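Local structure of maleylacetate reductase (Agrobacterium tumefaciens, 3HL0) at residues G249-P254 with L309-D314; E179-R184 with N276-L281; G236-H241 with N326-P331; A260-H265 with Q344-G349; D314-M319 with A338-L343. The protein catalyses the NADH-dependent reduction of maleylacetate to 3-oxoadipate, a late step in aromatic catabolism, as a member of the iron-containing alcohol dehydrogenase family. One frame throughout, in Å; residues are numbered along the deposited sequence. Where two conformers were deposited one is given.

Interaction 1. Residues G249-P254 with L309-D314; sequences GSLDLP and LGVGAD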
# COMPACT_ATOMS: atom_id res chain seq x y z
N GLY A 249 -8.89 -0.89 -12.03
CA GLY A 249 -8.78 0.37 -12.72
C GLY A 249 -9.86 1.39 -12.45
O GLY A 249 -9.55 2.59 -12.34
N SER A 250 -11.11 0.95 -12.33
CA SER A 250 -12.27 1.84 -12.20
C SER A 250 -12.51 2.27 -10.77
O SER A 250 -13.06 3.36 -10.52
CB SER A 250 -13.53 1.15 -12.69
OG SER A 250 -13.47 0.95 -14.08
N LEU A 251 -12.14 1.40 -9.83
CA LEU A 251 -12.37 1.68 -8.39
C LEU A 251 -11.10 1.87 -7.57
O LEU A 251 -11.20 2.08 -6.36
CB LEU A 251 -13.23 0.57 -7.76
CG LEU A 251 -14.59 0.30 -8.42
CD1 LEU A 251 -15.37 -0.81 -7.71
CD2 LEU A 251 -15.44 1.60 -8.43
N ASP A 252 -9.93 1.74 -8.19
CA ASP A 252 -8.67 1.92 -7.47
C ASP A 252 -8.46 0.94 -6.33
O ASP A 252 -7.96 1.30 -5.26
CB ASP A 252 -8.59 3.38 -7.00
CG ASP A 252 -8.90 4.34 -8.12
OD1 ASP A 252 -8.09 4.40 -9.06
OD2 ASP A 252 -9.97 4.99 -8.10
N LEU A 253 -8.85 -0.32 -6.56
CA LEU A 253 -8.74 -1.34 -5.51
C LEU A 253 -7.31 -1.84 -5.37
O LEU A 253 -6.57 -1.84 -6.33
CB LEU A 253 -9.64 -2.53 -5.87
CG LEU A 253 -11.13 -2.24 -6.04
CD1 LEU A 253 -11.87 -3.56 -6.09
CD2 LEU A 253 -11.66 -1.42 -4.86
N PRO A 254 -6.93 -2.27 -4.16
CA PRO A 254 -5.61 -2.87 -3.96
C PRO A 254 -5.47 -4.09 -4.89
O PRO A 254 -6.36 -4.93 -4.93
CB PRO A 254 -5.65 -3.31 -2.50
CG PRO A 254 -6.65 -2.43 -1.85
CD PRO A 254 -7.70 -2.21 -2.91
N LEU A 309 -12.87 -4.44 0.51
CA LEU A 309 -11.96 -3.64 -0.34
C LEU A 309 -12.49 -2.26 -0.64
O LEU A 309 -11.87 -1.51 -1.37
CB LEU A 309 -11.55 -4.38 -1.64
CG LEU A 309 -11.03 -5.80 -1.42
CD1 LEU A 309 -10.52 -6.34 -2.79
CD2 LEU A 309 -9.93 -5.87 -0.34
N GLY A 310 -13.64 -1.93 -0.05
CA GLY A 310 -14.26 -0.59 -0.20
C GLY A 310 -15.22 -0.50 -1.37
O GLY A 310 -15.69 0.58 -1.69
N VAL A 311 -15.54 -1.63 -2.03
CA VAL A 311 -16.55 -1.59 -3.08
C VAL A 311 -17.94 -1.41 -2.41
O VAL A 311 -18.26 -2.09 -1.44
CB VAL A 311 -16.52 -2.90 -3.90
CG1 VAL A 311 -17.61 -2.90 -5.03
CG2 VAL A 311 -15.12 -3.08 -4.51
N GLY A 312 -18.74 -0.52 -2.99
CA GLY A 312 -20.12 -0.35 -2.51
C GLY A 312 -21.11 -1.13 -3.32
O GLY A 312 -20.86 -1.42 -4.51
N ALA A 313 -22.26 -1.42 -2.70
CA ALA A 313 -23.36 -2.07 -3.45
C ALA A 313 -23.75 -1.29 -4.73
O ALA A 313 -24.08 -1.91 -5.75
CB ALA A 313 -24.54 -2.35 -2.54
N ASP A 314 -23.62 0.05 -4.72
CA ASP A 314 -23.94 0.86 -5.90
C ASP A 314 -22.89 0.83 -7.02
O ASP A 314 -23.09 1.38 -8.11
CB ASP A 314 -24.28 2.31 -5.51
CG ASP A 314 -23.16 2.99 -4.74
OD1 ASP A 314 -22.20 2.33 -4.23
OD2 ASP A 314 -23.24 4.22 -4.60
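Leu251 and Leu253 both set CG anti to their own carbonyl carbon (chi1 -57° and -59°), which sends their methyl ends across to Val311, whose chi1 of 179° leaves CG2 beside the backbone N, anti to the carbonyl carbon, where it faces both leucines. The contact belongs to the all-helical C-terminal part of this dehydrogenase family: the end of helix 239-251 and the link to helix 255-271 pack on the loop that precedes helix 316-323. Val311 CG2 lies 3.6 Å from Leu253 CD1, and Leu251 CD1 comes to the same methyl at 3.9 Å, so one branch of the valine serves two leucines, each crossing it at about a right angle. Branched aliphatic residues suit a buried junction without hydrogen bonds between its two segments. The backbone O of Gly310 is hydrogen-bonded to His213 NE2 of the second subunit. Beside these methyls, Leu253 CD2 sits 3.5 Å from the backbone O of Leu309 and 4.4 Å from its CB.

Interaction 2. Residues E179-R184 with N276-L281; sequences EALYAR and NLLAPL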
# COMPACT_ATOMS: atom_id res chain seq x y z
N GLU A 179 -6.07 -19.78 -14.63
CA GLU A 179 -6.60 -19.39 -15.95
C GLU A 179 -5.80 -20.02 -17.10
O GLU A 179 -6.36 -20.26 -18.16
CB GLU A 179 -6.70 -17.86 -16.13
CG GLU A 179 -7.74 -17.23 -15.21
CD GLU A 179 -8.53 -16.12 -15.94
OE1 GLU A 179 -7.96 -15.08 -16.30
OE2 GLU A 179 -9.72 -16.35 -16.18
N ALA A 180 -4.51 -20.25 -16.88
CA ALA A 180 -3.73 -20.91 -17.93
C ALA A 180 -4.33 -22.28 -18.29
O ALA A 180 -4.22 -22.72 -19.45
CB ALA A 180 -2.29 -21.06 -17.49
N LEU A 181 -4.93 -22.96 -17.32
CA LEU A 181 -5.47 -24.31 -17.60
C LEU A 181 -6.57 -24.32 -18.68
O LEU A 181 -6.73 -25.33 -19.39
CB LEU A 181 -6.03 -24.94 -16.33
CG LEU A 181 -4.98 -25.19 -15.24
CD1 LEU A 181 -5.69 -25.67 -13.95
CD2 LEU A 181 -3.91 -26.22 -15.72
N TYR A 182 -7.29 -23.21 -18.82
CA TYR A 182 -8.37 -23.15 -19.80
C TYR A 182 -8.16 -22.08 -20.85
O TYR A 182 -9.10 -21.70 -21.56
CB TYR A 182 -9.74 -23.03 -19.12
CG TYR A 182 -9.93 -21.87 -18.16
CD1 TYR A 182 -10.11 -20.55 -18.63
CD2 TYR A 182 -9.95 -22.10 -16.78
CE1 TYR A 182 -10.34 -19.49 -17.73
CE2 TYR A 182 -10.14 -21.06 -15.87
CZ TYR A 182 -10.36 -19.79 -16.36
OH TYR A 182 -10.58 -18.74 -15.47
N ALA A 183 -6.92 -21.60 -20.99
CA ALA A 183 -6.62 -20.63 -22.05
C ALA A 183 -7.06 -21.13 -23.43
O ALA A 183 -6.97 -22.30 -23.72
CB ALA A 183 -5.10 -20.35 -22.09
N ARG A 184 -7.48 -20.20 -24.27
CA ARG A 184 -7.83 -20.58 -25.64
C ARG A 184 -6.61 -21.18 -26.34
O ARG A 184 -6.75 -22.15 -27.11
CB ARG A 184 -8.33 -19.37 -26.42
CG ARG A 184 -9.11 -19.83 -27.66
CD ARG A 184 -9.62 -18.59 -28.36
NE ARG A 184 -10.64 -18.93 -29.34
CZ ARG A 184 -11.33 -18.02 -30.03
NH1 ARG A 184 -12.26 -18.41 -30.90
NH2 ARG A 184 -11.10 -16.72 -29.84
N ASN A 276 -13.28 -30.40 -17.00
CA ASN A 276 -12.16 -31.28 -17.12
C ASN A 276 -10.84 -30.51 -17.08
O ASN A 276 -9.87 -30.98 -16.52
CB ASN A 276 -12.26 -32.07 -18.44
CG ASN A 276 -13.46 -33.00 -18.45
OD1 ASN A 276 -13.79 -33.64 -17.44
ND2 ASN A 276 -14.13 -33.07 -19.59
N LEU A 277 -10.84 -29.32 -17.64
CA LEU A 277 -9.58 -28.54 -17.65
C LEU A 277 -9.23 -28.07 -16.25
O LEU A 277 -8.04 -27.98 -15.91
CB LEU A 277 -9.68 -27.39 -18.63
CG LEU A 277 -9.84 -27.80 -20.12
CD1 LEU A 277 -10.08 -26.54 -20.92
CD2 LEU A 277 -8.58 -28.52 -20.58
N LEU A 278 -10.26 -27.81 -15.42
CA LEU A 278 -9.97 -27.37 -14.04
C LEU A 278 -9.86 -28.52 -13.05
O LEU A 278 -9.56 -28.31 -11.89
CB LEU A 278 -11.03 -26.33 -13.60
CG LEU A 278 -10.81 -24.96 -14.22
CD1 LEU A 278 -12.09 -24.10 -14.13
CD2 LEU A 278 -9.64 -24.24 -13.52
N ALA A 279 -10.08 -29.76 -13.51
CA ALA A 279 -9.99 -30.91 -12.61
C ALA A 279 -8.66 -31.03 -11.83
O ALA A 279 -8.71 -31.35 -10.64
CB ALA A 279 -10.33 -32.23 -13.35
N PRO A 280 -7.51 -30.71 -12.45
CA PRO A 280 -6.26 -30.81 -11.67
C PRO A 280 -6.23 -29.83 -10.51
O PRO A 280 -5.64 -30.11 -9.45
CB PRO A 280 -5.14 -30.48 -12.69
CG PRO A 280 -5.77 -30.72 -14.02
CD PRO A 280 -7.25 -30.45 -13.88
N LEU A 281 -6.88 -28.69 -10.71
CA LEU A 281 -6.97 -27.72 -9.63
C LEU A 281 -7.95 -28.18 -8.56
O LEU A 281 -7.64 -28.09 -7.37
CB LEU A 281 -7.39 -26.35 -10.16
CG LEU A 281 -7.63 -25.27 -9.07
CD1 LEU A 281 -6.47 -25.05 -8.09
CD2 LEU A 281 -7.89 -23.95 -9.81
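Leu181 and Tyr182, in segment 179-184, carry this contact with the turn that leads into helix 279-285. Glu179, just before them, points its CB away from that turn but fixes the tyrosine: Tyr182 OH donates to Glu179 OE2 on the anti lone pair at 2.6 Å. Glu179 OE1 is hydrogen-bonded to Ser238 N and His241 ND1, and OE2 also to His240 N, which ties segment 179-184 to the start of helix 239-251. Leu181 comes next, inside a type I turn from Ala180 to Ala183. Its CB lies 3.7 Å from Leu277 O, and its CD1 reaches Leu278 CD2 and Leu281 CB, both at 4.2 Å. Tyr182 holds CG between its backbone N and carbonyl carbon (chi1 56°). CB then meets Leu277 CD1 at 4.0 Å, while the ring turns its CD2 edge to Leu278, whose CD2 lies near the ring plane at 3.9 Å. A tyrosine suits the place because its carbon edge can pack on leucine while its hydroxyl adds one more bond to a buried carboxylate. Across the two segments the attraction is therefore apolar, with the polar bond at the far end of the ring setting how the tyrosine is placed.

Interaction 3. Residues G236-H241 with N326-P331; sequences GMSLHH and NPYWCP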
# COMPACT_ATOMS: atom_id res chain seq x y z
N GLY A 236 -3.05 -16.98 -23.03
CA GLY A 236 -3.99 -15.90 -22.83
C GLY A 236 -4.79 -16.11 -21.54
O GLY A 236 -5.30 -17.20 -21.27
N MSE A 237 -4.94 -15.04 -20.77
CA MSE A 237 -5.82 -15.07 -19.62
C MSE A 237 -7.27 -14.77 -20.08
O MSE A 237 -7.56 -14.66 -21.30
CB MSE A 237 -5.33 -14.03 -18.60
CG MSE A 237 -3.88 -14.25 -18.13
SE MSE A 237 -3.60 -15.85 -17.08
CE MSE A 237 -2.99 -17.07 -18.50
N SER A 238 -8.21 -14.68 -19.15
CA SER A 238 -9.61 -14.60 -19.52
C SER A 238 -10.35 -13.83 -18.43
O SER A 238 -9.80 -12.86 -17.90
CB SER A 238 -10.18 -16.02 -19.80
OG SER A 238 -11.52 -15.89 -20.27
N LEU A 239 -11.54 -14.29 -18.06
CA LEU A 239 -12.42 -13.55 -17.17
C LEU A 239 -11.73 -13.05 -15.89
O LEU A 239 -11.90 -11.90 -15.48
CB LEU A 239 -13.61 -14.45 -16.79
CG LEU A 239 -14.48 -13.94 -15.64
CD1 LEU A 239 -15.16 -12.64 -16.03
CD2 LEU A 239 -15.50 -15.04 -15.25
N HIS A 240 -10.97 -13.93 -15.24
CA HIS A 240 -10.42 -13.49 -13.96
C HIS A 240 -9.54 -12.27 -14.11
O HIS A 240 -9.71 -11.28 -13.38
CB HIS A 240 -9.69 -14.62 -13.23
CG HIS A 240 -9.03 -14.13 -11.97
ND1 HIS A 240 -9.71 -13.98 -10.78
CD2 HIS A 240 -7.79 -13.63 -11.78
CE1 HIS A 240 -8.89 -13.45 -9.88
NE2 HIS A 240 -7.72 -13.22 -10.47
N HIS A 241 -8.56 -12.34 -15.00
CA HIS A 241 -7.62 -11.19 -15.09
C HIS A 241 -8.33 -9.96 -15.69
O HIS A 241 -8.02 -8.85 -15.28
CB HIS A 241 -6.35 -11.60 -15.86
CG HIS A 241 -5.50 -12.60 -15.12
ND1 HIS A 241 -5.86 -13.92 -15.00
CD2 HIS A 241 -4.31 -12.46 -14.49
CE1 HIS A 241 -4.93 -14.56 -14.29
NE2 HIS A 241 -3.98 -13.69 -13.96
N ASN A 326 -16.39 -4.89 -23.59
CA ASN A 326 -15.44 -5.33 -24.61
C ASN A 326 -15.31 -6.85 -24.67
O ASN A 326 -14.80 -7.47 -23.72
CB ASN A 326 -14.10 -4.66 -24.38
CG ASN A 326 -14.18 -3.14 -24.53
OD1 ASN A 326 -13.78 -2.38 -23.63
ND2 ASN A 326 -14.75 -2.69 -25.64
N PRO A 327 -15.76 -7.47 -25.78
CA PRO A 327 -15.77 -8.93 -25.84
C PRO A 327 -14.37 -9.53 -25.88
O PRO A 327 -13.48 -9.02 -26.57
CB PRO A 327 -16.51 -9.23 -27.16
CG PRO A 327 -17.27 -7.95 -27.48
CD PRO A 327 -16.34 -6.87 -27.00
N TYR A 328 -14.16 -10.59 -25.08
CA TYR A 328 -12.95 -11.40 -25.17
C TYR A 328 -13.37 -12.83 -24.96
O TYR A 328 -14.49 -13.09 -24.50
CB TYR A 328 -11.92 -10.99 -24.10
CG TYR A 328 -12.49 -11.02 -22.70
CD1 TYR A 328 -13.00 -9.87 -22.12
CD2 TYR A 328 -12.50 -12.22 -21.96
CE1 TYR A 328 -13.56 -9.89 -20.84
CE2 TYR A 328 -13.03 -12.24 -20.68
CZ TYR A 328 -13.55 -11.09 -20.13
OH TYR A 328 -14.07 -11.13 -18.87
N TRP A 329 -12.48 -13.76 -25.28
CA TRP A 329 -12.82 -15.19 -25.18
C TRP A 329 -12.75 -15.77 -23.77
O TRP A 329 -11.81 -15.48 -23.01
CB TRP A 329 -11.98 -16.04 -26.12
CG TRP A 329 -12.55 -17.40 -26.33
CD1 TRP A 329 -13.51 -17.76 -27.24
CD2 TRP A 329 -12.17 -18.60 -25.64
NE1 TRP A 329 -13.77 -19.12 -27.15
CE2 TRP A 329 -12.96 -19.65 -26.17
CE3 TRP A 329 -11.27 -18.89 -24.60
CZ2 TRP A 329 -12.87 -20.96 -25.70
CZ3 TRP A 329 -11.16 -20.20 -24.16
CH2 TRP A 329 -11.95 -21.21 -24.70
N CYS A 330 -13.75 -16.59 -23.44
CA CYS A 330 -13.79 -17.39 -22.22
C CYS A 330 -14.50 -18.71 -22.57
O CYS A 330 -15.46 -18.69 -23.34
CB CYS A 330 -14.62 -16.60 -21.19
SG CYS A 330 -14.73 -17.30 -19.56
N PRO A 331 -14.10 -19.84 -21.94
CA PRO A 331 -14.84 -21.09 -22.20
C PRO A 331 -16.36 -20.99 -21.92
O PRO A 331 -17.16 -21.68 -22.55
CB PRO A 331 -14.22 -22.10 -21.23
CG PRO A 331 -12.78 -21.54 -21.03
CD PRO A 331 -12.98 -20.05 -21.01
O HOH W 1 -9.17 -14.95 -23.43
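Ser238 turns OG anti to its backbone N (chi1 -175°), which carries the hydroxyl to the backbone O of Trp329. It donates there at 2.8 Å, in the carbonyl plane and on a lone pair, with a C=O...donor angle of 130°. A bridging water lies 2.7 Å from the backbone O of Met237 (a selenomethionine) and equally far from Trp329 O, so the tryptophan carbonyl takes part in a direct and a water-borne link. The short serine suits this spot, bringing its hydroxyl to the carbonyl while OG packs 3.3 Å from Cys330 CB. Tyr328 puts CG between its backbone N and carbonyl carbon (chi1 54°), and its ring comes obliquely to the backbone where Ser238 joins Leu239. The two segments are the start of helix 239-251, with Ser238 at its N-cap position, and the extended loop between helices 316-323 and 336-348 of the C-terminal helical domain. Serine is a common N-cap residue, yet its side chain makes no capping bond, being spent on the loop. Leu239 brings CD1 to 3.4 Å from Tyr328 OH, and its CB rests 4.1 Å from Cys330 SG. Behind this leucine stand Ile339 and Leu342 of helix 336-348, while Arg184 makes a cation-pi contact with the Trp329 ring.

Interaction 4. Residues A260-H265 with Q344-G349; sequences AVLLPH and QRAFEG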
# COMPACT_ATOMS: atom_id res chain seq x y z
N ALA A 260 -7.27 -11.97 -4.88
CA ALA A 260 -7.61 -12.94 -3.86
C ALA A 260 -9.10 -13.06 -3.64
O ALA A 260 -9.64 -14.15 -3.51
CB ALA A 260 -6.92 -12.55 -2.51
N VAL A 261 -9.77 -11.90 -3.61
CA VAL A 261 -11.22 -11.91 -3.42
C VAL A 261 -12.00 -12.56 -4.58
O VAL A 261 -12.93 -13.36 -4.35
CB VAL A 261 -11.74 -10.50 -3.14
CG1 VAL A 261 -13.29 -10.50 -3.08
CG2 VAL A 261 -11.21 -10.04 -1.79
N LEU A 262 -11.61 -12.19 -5.80
CA LEU A 262 -12.38 -12.63 -6.98
C LEU A 262 -12.10 -14.08 -7.36
O LEU A 262 -12.98 -14.70 -7.94
CB LEU A 262 -12.11 -11.71 -8.19
CG LEU A 262 -12.81 -10.33 -8.07
CD1 LEU A 262 -12.37 -9.48 -9.27
CD2 LEU A 262 -14.29 -10.48 -8.04
N LEU A 263 -10.87 -14.55 -7.12
CA LEU A 263 -10.42 -15.84 -7.76
C LEU A 263 -11.41 -17.03 -7.54
O LEU A 263 -11.73 -17.74 -8.50
CB LEU A 263 -9.00 -16.20 -7.34
CG LEU A 263 -8.45 -17.41 -8.14
CD1 LEU A 263 -8.37 -17.18 -9.65
CD2 LEU A 263 -7.11 -17.75 -7.51
N PRO A 264 -11.97 -17.22 -6.34
CA PRO A 264 -12.87 -18.38 -6.19
C PRO A 264 -14.13 -18.25 -7.07
O PRO A 264 -14.65 -19.26 -7.53
CB PRO A 264 -13.27 -18.35 -4.71
CG PRO A 264 -12.08 -17.66 -4.03
CD PRO A 264 -11.66 -16.58 -5.03
N HIS A 265 -14.59 -17.03 -7.28
CA HIS A 265 -15.83 -16.74 -8.03
C HIS A 265 -15.62 -16.79 -9.51
O HIS A 265 -16.50 -17.26 -10.21
CB HIS A 265 -16.33 -15.37 -7.59
CG HIS A 265 -16.55 -15.30 -6.12
ND1 HIS A 265 -17.62 -15.91 -5.52
CD2 HIS A 265 -15.78 -14.79 -5.14
CE1 HIS A 265 -17.51 -15.75 -4.21
NE2 HIS A 265 -16.41 -15.07 -3.95
N GLN A 344 -22.09 -10.02 -7.10
CA GLN A 344 -22.83 -10.03 -5.86
C GLN A 344 -22.28 -11.01 -4.88
O GLN A 344 -22.15 -10.69 -3.71
CB GLN A 344 -24.31 -10.32 -6.12
CG GLN A 344 -25.17 -9.97 -4.93
CD GLN A 344 -25.34 -8.50 -4.77
OE1 GLN A 344 -25.50 -7.80 -5.74
NE2 GLN A 344 -25.29 -8.01 -3.53
N ARG A 345 -21.95 -12.21 -5.35
CA ARG A 345 -21.33 -13.19 -4.45
C ARG A 345 -19.97 -12.69 -3.90
O ARG A 345 -19.70 -12.90 -2.70
CB ARG A 345 -21.09 -14.51 -5.20
CG ARG A 345 -22.35 -15.25 -5.74
CD ARG A 345 -23.39 -15.58 -4.67
NE ARG A 345 -24.28 -14.47 -4.28
CZ ARG A 345 -25.31 -14.05 -5.03
NH1 ARG A 345 -26.12 -13.07 -4.57
NH2 ARG A 345 -25.54 -14.62 -6.22
N ALA A 346 -19.15 -12.13 -4.78
CA ALA A 346 -17.83 -11.59 -4.35
C ALA A 346 -18.04 -10.41 -3.40
O ALA A 346 -17.32 -10.31 -2.42
CB ALA A 346 -17.00 -11.17 -5.54
N PHE A 347 -19.07 -9.61 -3.62
CA PHE A 347 -19.36 -8.49 -2.69
C PHE A 347 -19.73 -8.98 -1.29
O PHE A 347 -19.31 -8.40 -0.28
CB PHE A 347 -20.51 -7.65 -3.29
CG PHE A 347 -20.98 -6.52 -2.38
CD1 PHE A 347 -20.22 -5.36 -2.26
CD2 PHE A 347 -22.17 -6.65 -1.69
CE1 PHE A 347 -20.66 -4.32 -1.41
CE2 PHE A 347 -22.61 -5.60 -0.84
CZ PHE A 347 -21.86 -4.45 -0.73
N GLU A 348 -20.52 -10.05 -1.26
CA GLU A 348 -20.97 -10.69 -0.02
C GLU A 348 -19.89 -11.47 0.71
O GLU A 348 -20.03 -11.79 1.89
CB GLU A 348 -22.09 -11.69 -0.38
CG GLU A 348 -23.40 -11.06 -0.71
CD GLU A 348 -24.34 -12.00 -1.48
OE1 GLU A 348 -24.03 -13.23 -1.63
OE2 GLU A 348 -25.41 -11.49 -1.94
N GLY A 349 -18.84 -11.86 -0.02
CA GLY A 349 -17.92 -12.84 0.52
C GLY A 349 -18.54 -14.22 0.63
O GLY A 349 -18.15 -15.01 1.52
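Apolar packing joins Leu262 to Ala346, where helix 255-271 meets helix 336-348 in the C-terminal helical bundle. The axes of the two short segments approach to 9.4 Å, their N-to-C directions 134° apart, and the nearest CA atoms belong to Leu262 and Ala346. Leu262 CD2 lies 3.8 Å from Ala346 CB; the leucine's CB is not aimed at the other helix, but the end of the chain comes nearer. Val261 adds a looser touch through CG1 to the Ala346 backbone O. A small alanine suits this place because a histidine ring can lie over it. That second kind of contact is CH-pi: Ala346 CB sits over a face of the His265 ring, 4.2 Å from its centroid and 28° off the normal, with Ala346 CA over the same face. His265 holds CG anti to its carbonyl carbon (chi1 -57°), laying the ring against the other helix, where ND1 also meets Arg345 CB at 3.8 Å. The charged interactions lie beyond this, within segment 344-349. Arg345 bends its chain away to grip Glu348 side-on, and Gly349 ends the helix in a Schellman motif. In this salt bridge Arg345 NE lies 2.9 Å from Glu348 OE1 and Arg345 NH1 lies 3.1 Å from Glu348 OE2.

Interaction 5. Residues D314-M319 with A338-L343; sequences DDLDPM and AIRDLL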
# COMPACT_ATOMS: atom_id res chain seq x y z
N ASP A 314 -23.62 0.05 -4.72
CA ASP A 314 -23.94 0.86 -5.90
C ASP A 314 -22.89 0.83 -7.02
O ASP A 314 -23.09 1.38 -8.11
CB ASP A 314 -24.28 2.31 -5.51
CG ASP A 314 -23.16 2.99 -4.74
OD1 ASP A 314 -22.20 2.33 -4.23
OD2 ASP A 314 -23.24 4.22 -4.60
N ASP A 315 -21.76 0.17 -6.76
CA ASP A 315 -20.73 0.00 -7.79
C ASP A 315 -20.95 -1.25 -8.63
O ASP A 315 -20.36 -1.39 -9.70
CB ASP A 315 -19.35 -0.15 -7.11
CG ASP A 315 -18.85 1.14 -6.42
OD1 ASP A 315 -19.00 2.22 -7.04
OD2 ASP A 315 -18.30 1.02 -5.28
N LEU A 316 -21.82 -2.14 -8.18
CA LEU A 316 -21.87 -3.48 -8.80
C LEU A 316 -22.51 -3.45 -10.19
O LEU A 316 -22.01 -4.06 -11.12
CB LEU A 316 -22.60 -4.45 -7.86
CG LEU A 316 -21.97 -4.60 -6.48
CD1 LEU A 316 -22.77 -5.56 -5.65
CD2 LEU A 316 -20.46 -5.06 -6.64
N ASP A 317 -23.56 -2.67 -10.35
CA ASP A 317 -24.18 -2.55 -11.69
C ASP A 317 -23.24 -1.88 -12.71
O ASP A 317 -23.06 -2.43 -13.80
CB ASP A 317 -25.57 -1.83 -11.64
CG ASP A 317 -26.67 -2.70 -11.03
OD1 ASP A 317 -26.69 -3.94 -11.22
OD2 ASP A 317 -27.58 -2.14 -10.36
N PRO A 318 -22.58 -0.75 -12.34
CA PRO A 318 -21.66 -0.13 -13.31
C PRO A 318 -20.49 -1.04 -13.66
O PRO A 318 -19.99 -1.05 -14.78
CB PRO A 318 -21.15 1.13 -12.58
CG PRO A 318 -22.22 1.43 -11.55
CD PRO A 318 -22.97 0.16 -11.25
N MSE A 319 -20.06 -1.83 -12.67
CA MSE A 319 -18.98 -2.78 -12.94
C MSE A 319 -19.43 -3.91 -13.85
O MSE A 319 -18.67 -4.31 -14.71
CB MSE A 319 -18.40 -3.35 -11.63
CG MSE A 319 -17.54 -2.36 -10.85
SE MSE A 319 -16.19 -1.39 -11.81
CE MSE A 319 -17.24 0.23 -12.19
N ALA A 338 -24.99 -12.83 -15.47
CA ALA A 338 -24.20 -13.83 -14.78
C ALA A 338 -22.97 -13.19 -14.12
O ALA A 338 -22.58 -13.59 -13.01
CB ALA A 338 -23.82 -14.96 -15.73
N ILE A 339 -22.41 -12.18 -14.77
CA ILE A 339 -21.30 -11.40 -14.17
C ILE A 339 -21.84 -10.57 -12.99
O ILE A 339 -21.19 -10.44 -11.94
CB ILE A 339 -20.57 -10.52 -15.20
CG1 ILE A 339 -19.87 -11.42 -16.25
CG2 ILE A 339 -19.61 -9.57 -14.52
CD1 ILE A 339 -18.84 -12.46 -15.65
N ARG A 340 -23.03 -10.01 -13.17
CA ARG A 340 -23.66 -9.31 -12.04
C ARG A 340 -23.86 -10.21 -10.82
O ARG A 340 -23.63 -9.77 -9.69
CB ARG A 340 -24.96 -8.61 -12.50
CG ARG A 340 -25.64 -7.77 -11.40
CD ARG A 340 -24.77 -6.59 -10.97
NE ARG A 340 -25.47 -5.89 -9.87
CZ ARG A 340 -25.43 -6.27 -8.62
NH1 ARG A 340 -24.67 -7.31 -8.25
NH2 ARG A 340 -26.13 -5.58 -7.69
N ASP A 341 -24.30 -11.46 -11.02
CA ASP A 341 -24.45 -12.44 -9.94
C ASP A 341 -23.07 -12.74 -9.30
O ASP A 341 -22.97 -12.81 -8.09
CB ASP A 341 -25.00 -13.76 -10.48
CG ASP A 341 -26.44 -13.68 -11.01
OD1 ASP A 341 -27.16 -12.74 -10.64
OD2 ASP A 341 -26.83 -14.61 -11.81
N LEU A 342 -22.05 -12.95 -10.14
CA LEU A 342 -20.66 -13.21 -9.67
C LEU A 342 -20.21 -12.04 -8.76
O LEU A 342 -19.69 -12.28 -7.64
CB LEU A 342 -19.71 -13.32 -10.90
CG LEU A 342 -18.24 -13.73 -10.67
CD1 LEU A 342 -17.63 -14.07 -12.03
CD2 LEU A 342 -17.44 -12.59 -10.06
N LEU A 343 -20.41 -10.81 -9.23
CA LEU A 343 -20.06 -9.64 -8.41
C LEU A 343 -20.82 -9.61 -7.09
O LEU A 343 -20.26 -9.20 -6.07
CB LEU A 343 -20.23 -8.37 -9.26
CG LEU A 343 -19.22 -8.21 -10.37
CD1 LEU A 343 -19.65 -7.01 -11.26
CD2 LEU A 343 -17.78 -8.02 -9.84
O HOH W 2 -27.95 -3.35 -7.90
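Asp317 OD1 receives the N-H of Arg340 NE at 2.7 Å, a salt bridge and the shortest polar link between the segments. The N-H...O angle is 153°, and the oxygen lies in the guanidinium plane, though it is itself met from above its carboxylate plane. The planes of the two flat groups are 62° apart. A water continues the link at the other end, donating to Asp317 OD2 at 2.8 Å and accepting from Arg340 NH2 at 2.9 Å, while Arg340 NH1 is held by Gln344 OE1. These bonds would be expected to hold the guanidinium's rotation. Its chain leaves the helix with CG anti to the backbone N (chi1 -176°) and bends at chi2, which lays one face of the guanidinium over Leu316: Leu316 CB lies above the centre, 3.4 Å from Arg340 CZ, and Leu316 CD1 is close to Arg340 NH1. Leucine suits the place by offering an apolar surface to the flat cation. Beneath the charged rim, the apolar residues close the contact. Leu316 CD2 meets Leu343 CB at 4.2 Å, and Leu343 CD1 comes to 3.9 Å from CB of Met319, a selenomethionine, whose chain then turns away toward Leu247 and Ser250. The result is an interface of two leucines and a selenomethionine, bridged by charge at its outer edge, between helices 316-323 and 336-348 of the C-terminal helical domain of iron-containing alcohol dehydrogenases.

All five contacts lie within the C-terminal helical domain. Interactions 1, 4 and 5 form one cluster, with centres 11 to 13 Å apart: Phe347 CE1 comes 3.3 Å from Val311 O, Leu316 CD2 lies 3.9 Å from Val311 CG1, and helix 336-348 serves both interactions 4 and 5. Interaction 3 joins this group through Leu239 CD1, 3.7 Å from Ile339 CD1, and through His240 against Leu263. Interaction 2 is tied to interaction 3 by Glu179 OE1, 2.7 Å from His241 ND1. Of interactions 1 and 4, the first lies nearer the cofactor: the side chain of Pro254 is about 9 Å from the bound NAD, and that of Leu262 in interaction 4 about 13 Å.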